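Local coordinates for protein prephenate dehydrogenase (Aquifex aeolicus, PDB 2G5C) that probably catalyses the NAD(+)-dependent oxidative decarboxylation of prephenate to 3-(4-hydroxyphenyl)pyruvate, a step of L-tyrosine biosynthesis, at residues Lys28-Asp33 with Glu59-Asp64. Residues are numbered along the deposited sequence; the frame is centred on the assembly and turned at random.
With NAD (nicotinamide-adenine-dinucleotide), chain E.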
ATOM      1  N   LYS A  28     -20.237 -31.543 -17.305  1.00 39.14           N
ATOM      2  CA  LYS A  28     -19.691 -30.785 -18.426  1.00 37.53           C
ATOM      3  C   LYS A  28     -19.502 -29.313 -18.093  1.00 36.16           C
ATOM      4  O   LYS A  28     -20.337 -28.702 -17.424  1.00 34.82           O
ATOM      5  CB  LYS A  28     -20.602 -30.911 -19.651  1.00 39.87           C
ATOM      6  CG  LYS A  28     -20.396 -32.188 -20.456  1.00 42.85           C
ATOM      7  CD  LYS A  28     -19.072 -32.142 -21.206  1.00 45.60           C
ATOM      8  CE  LYS A  28     -18.739 -33.479 -21.849  1.00 47.74           C
ATOM      9  NZ  LYS A  28     -18.562 -34.550 -20.826  1.00 48.20           N
ATOM     10  N   ILE A  29     -18.391 -28.753 -18.560  1.00 33.49           N
ATOM     11  CA  ILE A  29     -18.085 -27.348 -18.334  1.00 31.09           C
ATOM     12  C   ILE A  29     -17.929 -26.685 -19.690  1.00 29.61           C
ATOM     13  O   ILE A  29     -17.035 -27.020 -20.461  1.00 29.23           O
ATOM     14  CB  ILE A  29     -16.791 -27.174 -17.522  1.00 29.73           C
ATOM     15  CG1 ILE A  29     -16.958 -27.826 -16.146  1.00 30.89           C
ATOM     16  CG2 ILE A  29     -16.479 -25.701 -17.359  1.00 28.11           C
ATOM     17  CD1 ILE A  29     -15.718 -27.790 -15.284  1.00 27.63           C
ATOM     18  N   TYR A  30     -18.818 -25.745 -19.975  1.00 29.41           N
ATOM     19  CA  TYR A  30     -18.815 -25.040 -21.245  1.00 28.57           C
ATOM     20  C   TYR A  30     -18.399 -23.593 -21.056  1.00 27.91           C
ATOM     21  O   TYR A  30     -18.378 -23.081 -19.933  1.00 25.63           O
ATOM     22  CB  TYR A  30     -20.217 -25.091 -21.859  1.00 30.55           C
ATOM     23  CG  TYR A  30     -20.695 -26.482 -22.185  1.00 30.92           C
ATOM     24  CD1 TYR A  30     -20.163 -27.185 -23.262  1.00 32.81           C
ATOM     25  CD2 TYR A  30     -21.677 -27.101 -21.411  1.00 32.34           C
ATOM     26  CE1 TYR A  30     -20.597 -28.471 -23.567  1.00 33.52           C
ATOM     27  CE2 TYR A  30     -22.119 -28.388 -21.706  1.00 32.34           C
ATOM     28  CZ  TYR A  30     -21.575 -29.068 -22.786  1.00 34.57           C
ATOM     29  OH  TYR A  30     -22.008 -30.345 -23.089  1.00 36.07           O
ATOM     30  N   GLY A  31     -18.081 -22.933 -22.163  1.00 26.46           N
ATOM     31  CA  GLY A  31     -17.673 -21.549 -22.084  1.00 26.42           C
ATOM     32  C   GLY A  31     -18.193 -20.688 -23.214  1.00 27.93           C
ATOM     33  O   GLY A  31     -18.414 -21.160 -24.329  1.00 28.59           O
ATOM     34  N   TYR A  32     -18.414 -19.416 -22.900  1.00 27.45           N
ATOM     35  CA  TYR A  32     -18.872 -18.428 -23.866  1.00 28.35           C
ATOM     36  C   TYR A  32     -17.989 -17.211 -23.669  1.00 29.28           C
ATOM     37  O   TYR A  32     -17.855 -16.703 -22.554  1.00 28.06           O
ATOM     38  CB  TYR A  32     -20.331 -18.027 -23.631  1.00 27.89           C
ATOM     39  CG  TYR A  32     -20.707 -16.762 -24.374  1.00 27.98           C
ATOM     40  CD1 TYR A  32     -20.625 -16.696 -25.765  1.00 29.20           C
ATOM     41  CD2 TYR A  32     -21.082 -15.610 -23.685  1.00 28.38           C
ATOM     42  CE1 TYR A  32     -20.899 -15.511 -26.450  1.00 30.39           C
ATOM     43  CE2 TYR A  32     -21.357 -14.418 -24.360  1.00 28.25           C
ATOM     44  CZ  TYR A  32     -21.261 -14.376 -25.739  1.00 31.13           C
ATOM     45  OH  TYR A  32     -21.499 -13.196 -26.406  1.00 33.26           O
ATOM     46  N   ASP A  33     -17.385 -16.748 -24.755  1.00 30.01           N
ATOM     47  CA  ASP A  33     -16.497 -15.603 -24.703  1.00 31.93           C
ATOM     48  C   ASP A  33     -16.482 -14.967 -26.086  1.00 34.40           C
ATOM     49  O   ASP A  33     -16.618 -15.666 -27.091  1.00 35.05           O
ATOM     50  CB  ASP A  33     -15.090 -16.070 -24.323  1.00 31.16           C
ATOM     51  CG  ASP A  33     -14.227 -14.950 -23.787  1.00 31.59           C
ATOM     52  OD1 ASP A  33     -13.917 -14.007 -24.545  1.00 30.05           O
ATOM     53  OD2 ASP A  33     -13.861 -15.017 -22.592  1.00 33.66           O
ATOM     54  N   GLU A  59     -27.416 -22.412 -26.409  1.00 30.94           N
ATOM     55  CA  GLU A  59     -28.560 -23.311 -26.251  1.00 31.08           C
ATOM     56  C   GLU A  59     -28.189 -24.766 -26.529  1.00 28.74           C
ATOM     57  O   GLU A  59     -28.836 -25.677 -26.018  1.00 27.36           O
ATOM     58  CB  GLU A  59     -29.723 -22.895 -27.159  1.00 31.49           C
ATOM     59  CG  GLU A  59     -29.617 -23.360 -28.602  1.00 33.72           C
ATOM     60  CD  GLU A  59     -30.903 -23.119 -29.377  1.00 33.78           C
ATOM     61  OE1 GLU A  59     -31.993 -23.400 -28.825  1.00 36.58           O
ATOM     62  OE2 GLU A  59     -30.829 -22.662 -30.535  1.00 32.26           O
ATOM     63  N   ASP A  60     -27.146 -24.988 -27.327  1.00 28.62           N
ATOM     64  CA  ASP A  60     -26.717 -26.351 -27.631  1.00 29.86           C
ATOM     65  C   ASP A  60     -26.113 -26.994 -26.392  1.00 31.22           C
ATOM     66  O   ASP A  60     -26.076 -28.217 -26.269  1.00 32.44           O
ATOM     67  CB  ASP A  60     -25.690 -26.351 -28.767  1.00 31.02           C
ATOM     68  CG  ASP A  60     -26.307 -26.027 -30.114  1.00 31.35           C
ATOM     69  OD1 ASP A  60     -25.550 -25.718 -31.057  1.00 33.81           O
ATOM     70  OD2 ASP A  60     -27.548 -26.086 -30.236  1.00 30.38           O
ATOM     71  N   PHE A  61     -25.649 -26.155 -25.470  1.00 33.29           N
ATOM     72  CA  PHE A  61     -25.042 -26.617 -24.226  1.00 34.68           C
ATOM     73  C   PHE A  61     -26.109 -26.797 -23.153  1.00 35.22           C
ATOM     74  O   PHE A  61     -25.865 -27.444 -22.132  1.00 36.13           O
ATOM     75  CB  PHE A  61     -24.019 -25.595 -23.712  1.00 35.39           C
ATOM     76  CG  PHE A  61     -22.934 -25.248 -24.696  1.00 36.38           C
ATOM     77  CD1 PHE A  61     -22.144 -24.117 -24.493  1.00 36.75           C
ATOM     78  CD2 PHE A  61     -22.680 -26.050 -25.803  1.00 37.73           C
ATOM     79  CE1 PHE A  61     -21.116 -23.788 -25.373  1.00 36.46           C
ATOM     80  CE2 PHE A  61     -21.653 -25.729 -26.694  1.00 37.78           C
ATOM     81  CZ  PHE A  61     -20.870 -24.593 -26.475  1.00 38.51           C
ATOM     82  N   SER A  62     -27.284 -26.214 -23.387  1.00 35.05           N
ATOM     83  CA  SER A  62     -28.397 -26.276 -22.438  1.00 35.59           C
ATOM     84  C   SER A  62     -27.875 -26.212 -21.004  1.00 34.74           C
ATOM     85  O   SER A  62     -28.072 -27.131 -20.214  1.00 35.97           O
ATOM     86  CB  SER A  62     -29.207 -27.558 -22.642  1.00 37.15           C
ATOM     87  OG  SER A  62     -28.420 -28.704 -22.376  1.00 40.46           O
ATOM     88  N   PRO A  63     -27.198 -25.112 -20.649  1.00 34.87           N
ATOM     89  CA  PRO A  63     -26.652 -24.955 -19.298  1.00 33.38           C
ATOM     90  C   PRO A  63     -27.708 -24.735 -18.225  1.00 32.51           C
ATOM     91  O   PRO A  63     -28.697 -24.037 -18.448  1.00 32.10           O
ATOM     92  CB  PRO A  63     -25.718 -23.760 -19.447  1.00 34.03           C
ATOM     93  CG  PRO A  63     -26.425 -22.923 -20.469  1.00 35.43           C
ATOM     94  CD  PRO A  63     -26.882 -23.940 -21.490  1.00 34.28           C
ATOM     95  N   ASP A  64     -27.500 -25.346 -17.062  1.00 31.11           N
ATOM     96  CA  ASP A  64     -28.431 -25.186 -15.952  1.00 32.24           C
ATOM     97  C   ASP A  64     -27.771 -24.439 -14.793  1.00 31.67           C
ATOM     98  O   ASP A  64     -28.411 -24.136 -13.785  1.00 31.33           O
ATOM     99  CB  ASP A  64     -28.959 -26.548 -15.494  1.00 35.97           C
ATOM    100  CG  ASP A  64     -27.866 -27.578 -15.318  1.00 38.00           C
ATOM    101  OD1 ASP A  64     -28.210 -28.758 -15.089  1.00 40.07           O
ATOM    102  OD2 ASP A  64     -26.673 -27.219 -15.406  1.00 39.97           O
TER
HETATM  103  PA  NAD E3686     -10.208 -11.256 -17.641  1.00 33.72           P
HETATM  104  O1A NAD E3686      -9.149 -12.216 -17.291  1.00 31.02           O
HETATM  105  O2A NAD E3686      -9.786 -10.075 -18.489  1.00 30.42           O
HETATM  106  O5B NAD E3686     -11.363 -12.097 -18.344  1.00 32.16           O
HETATM  107  C5B NAD E3686     -12.514 -11.452 -18.807  1.00 31.31           C
HETATM  108  C4B NAD E3686     -13.083 -12.239 -19.974  1.00 28.47           C
HETATM  109  O4B NAD E3686     -14.201 -11.501 -20.394  1.00 30.43           O
HETATM  110  C3B NAD E3686     -12.134 -12.295 -21.193  1.00 30.82           C
HETATM  111  O3B NAD E3686     -11.797 -13.629 -21.553  1.00 29.46           O
HETATM  112  C2B NAD E3686     -12.905 -11.522 -22.266  1.00 31.01           C
HETATM  113  O2B NAD E3686     -12.681 -11.920 -23.602  1.00 30.47           O
HETATM  114  C1B NAD E3686     -14.314 -11.739 -21.765  1.00 30.12           C
HETATM  115  N9A NAD E3686     -15.397 -10.872 -22.262  1.00 30.09           N
HETATM  116  C8A NAD E3686     -15.405  -9.512 -22.466  1.00 27.82           C
HETATM  117  N7A NAD E3686     -16.616  -9.153 -22.926  1.00 30.08           N
HETATM  118  C5A NAD E3686     -17.388 -10.259 -23.021  1.00 30.74           C
HETATM  119  C6A NAD E3686     -18.708 -10.504 -23.427  1.00 28.94           C
HETATM  120  N6A NAD E3686     -19.490  -9.519 -23.832  1.00 30.57           N
HETATM  121  N1A NAD E3686     -19.208 -11.808 -23.402  1.00 30.91           N
HETATM  122  C2A NAD E3686     -18.406 -12.869 -22.979  1.00 30.49           C
HETATM  123  N3A NAD E3686     -17.099 -12.636 -22.576  1.00 33.27           N
HETATM  124  C4A NAD E3686     -16.614 -11.350 -22.602  1.00 30.27           C
HETATM  125  O3  NAD E3686     -10.948 -10.666 -16.307  1.00 33.51           O
HETATM  126  PN  NAD E3686     -11.042 -11.395 -14.878  1.00 35.85           P
HETATM  127  O1N NAD E3686     -11.144 -12.850 -15.101  1.00 33.26           O
HETATM  128  O2N NAD E3686      -9.890 -10.932 -14.057  1.00 36.82           O
HETATM  129  O5D NAD E3686     -12.373 -10.851 -14.143  1.00 39.31           O
HETATM  130  C5D NAD E3686     -13.662 -11.110 -14.663  1.00 37.72           C
HETATM  131  C4D NAD E3686     -14.791 -10.603 -13.738  1.00 36.50           C
HETATM  132  O4D NAD E3686     -14.512 -10.961 -12.394  1.00 37.28           O
HETATM  133  C3D NAD E3686     -15.099  -9.099 -13.717  1.00 37.26           C
HETATM  134  O3D NAD E3686     -16.508  -8.922 -13.875  1.00 36.27           O
HETATM  135  C2D NAD E3686     -14.625  -8.592 -12.364  1.00 37.35           C
HETATM  136  O2D NAD E3686     -15.434  -7.538 -11.849  1.00 34.62           O
HETATM  137  C1D NAD E3686     -14.634  -9.862 -11.515  1.00 36.28           C
HETATM  138  N1N NAD E3686     -13.570  -9.982 -10.470  1.00 37.05           N
HETATM  139  C2N NAD E3686     -12.242  -9.816 -10.857  1.00 37.34           C
HETATM  140  C3N NAD E3686     -11.220  -9.921  -9.905  1.00 38.73           C
HETATM  141  C7N NAD E3686      -9.795  -9.741 -10.340  1.00 39.37           C
HETATM  142  O7N NAD E3686      -8.821  -9.850  -9.386  1.00 41.08           O
HETATM  143  N7N NAD E3686      -9.438  -9.487 -11.587  1.00 39.82           N
HETATM  144  C4N NAD E3686     -11.563 -10.196  -8.552  1.00 38.80           C
HETATM  145  C5N NAD E3686     -12.914 -10.362  -8.171  1.00 37.80           C
HETATM  146  C6N NAD E3686     -13.916 -10.251  -9.150  1.00 38.49           C
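The rings of Tyr30 and Phe61 lie face against face in an offset stack. Their centroids are 4.3 Å apart and their planes differ by 11°. The overlap is uneven. Tyr30 CD1 sits over the centre of the Phe61 ring, whereas Phe61 CG lies over the tyrosine face, displaced toward its rim. Phe61 CB also lies over the tyrosine face, 3.8 Å from the Tyr30 ring centroid and 20° off the ring normal, and adds a CH-pi contact. Tyr30 CB in turn approaches Phe61 CD1 to 3.4 Å. At the edge of the phenylalanine, near its plane, the carbonyl oxygen Gly31 O is 3.9 Å from Phe61 CE1. No hydrogen bond joins the two segments, and stacking and apolar packing carry the contact. Tyr30 CG stands anti to its own carbonyl carbon (chi1 -63°), which lays the ring across Phe61. A serine here would probably leave one face of Phe61 without its stacking partner and open a gap beside the strand.

Three residues after Tyr30, just past the end of strand 28-32, Asp33 reaches the cofactor. The Asp33 carboxylate takes both adenosine ribose hydroxyls of NAD: O2B donates to OD1 at 2.6 Å and O3B to OD2 at 2.7 Å. This is the classic ribose-binding acidic residue of NAD-dependent Rossmann folds.

Strand 28-32 lies between strands 3-7 and 50-52 in the parallel part of the sheet. The loop leading to strand 65-68 brings Phe61 against Tyr30 and also onto Glu50 and Thr52 of strand 50-52, while Pro63 packs on Leu5 of strand 3-7.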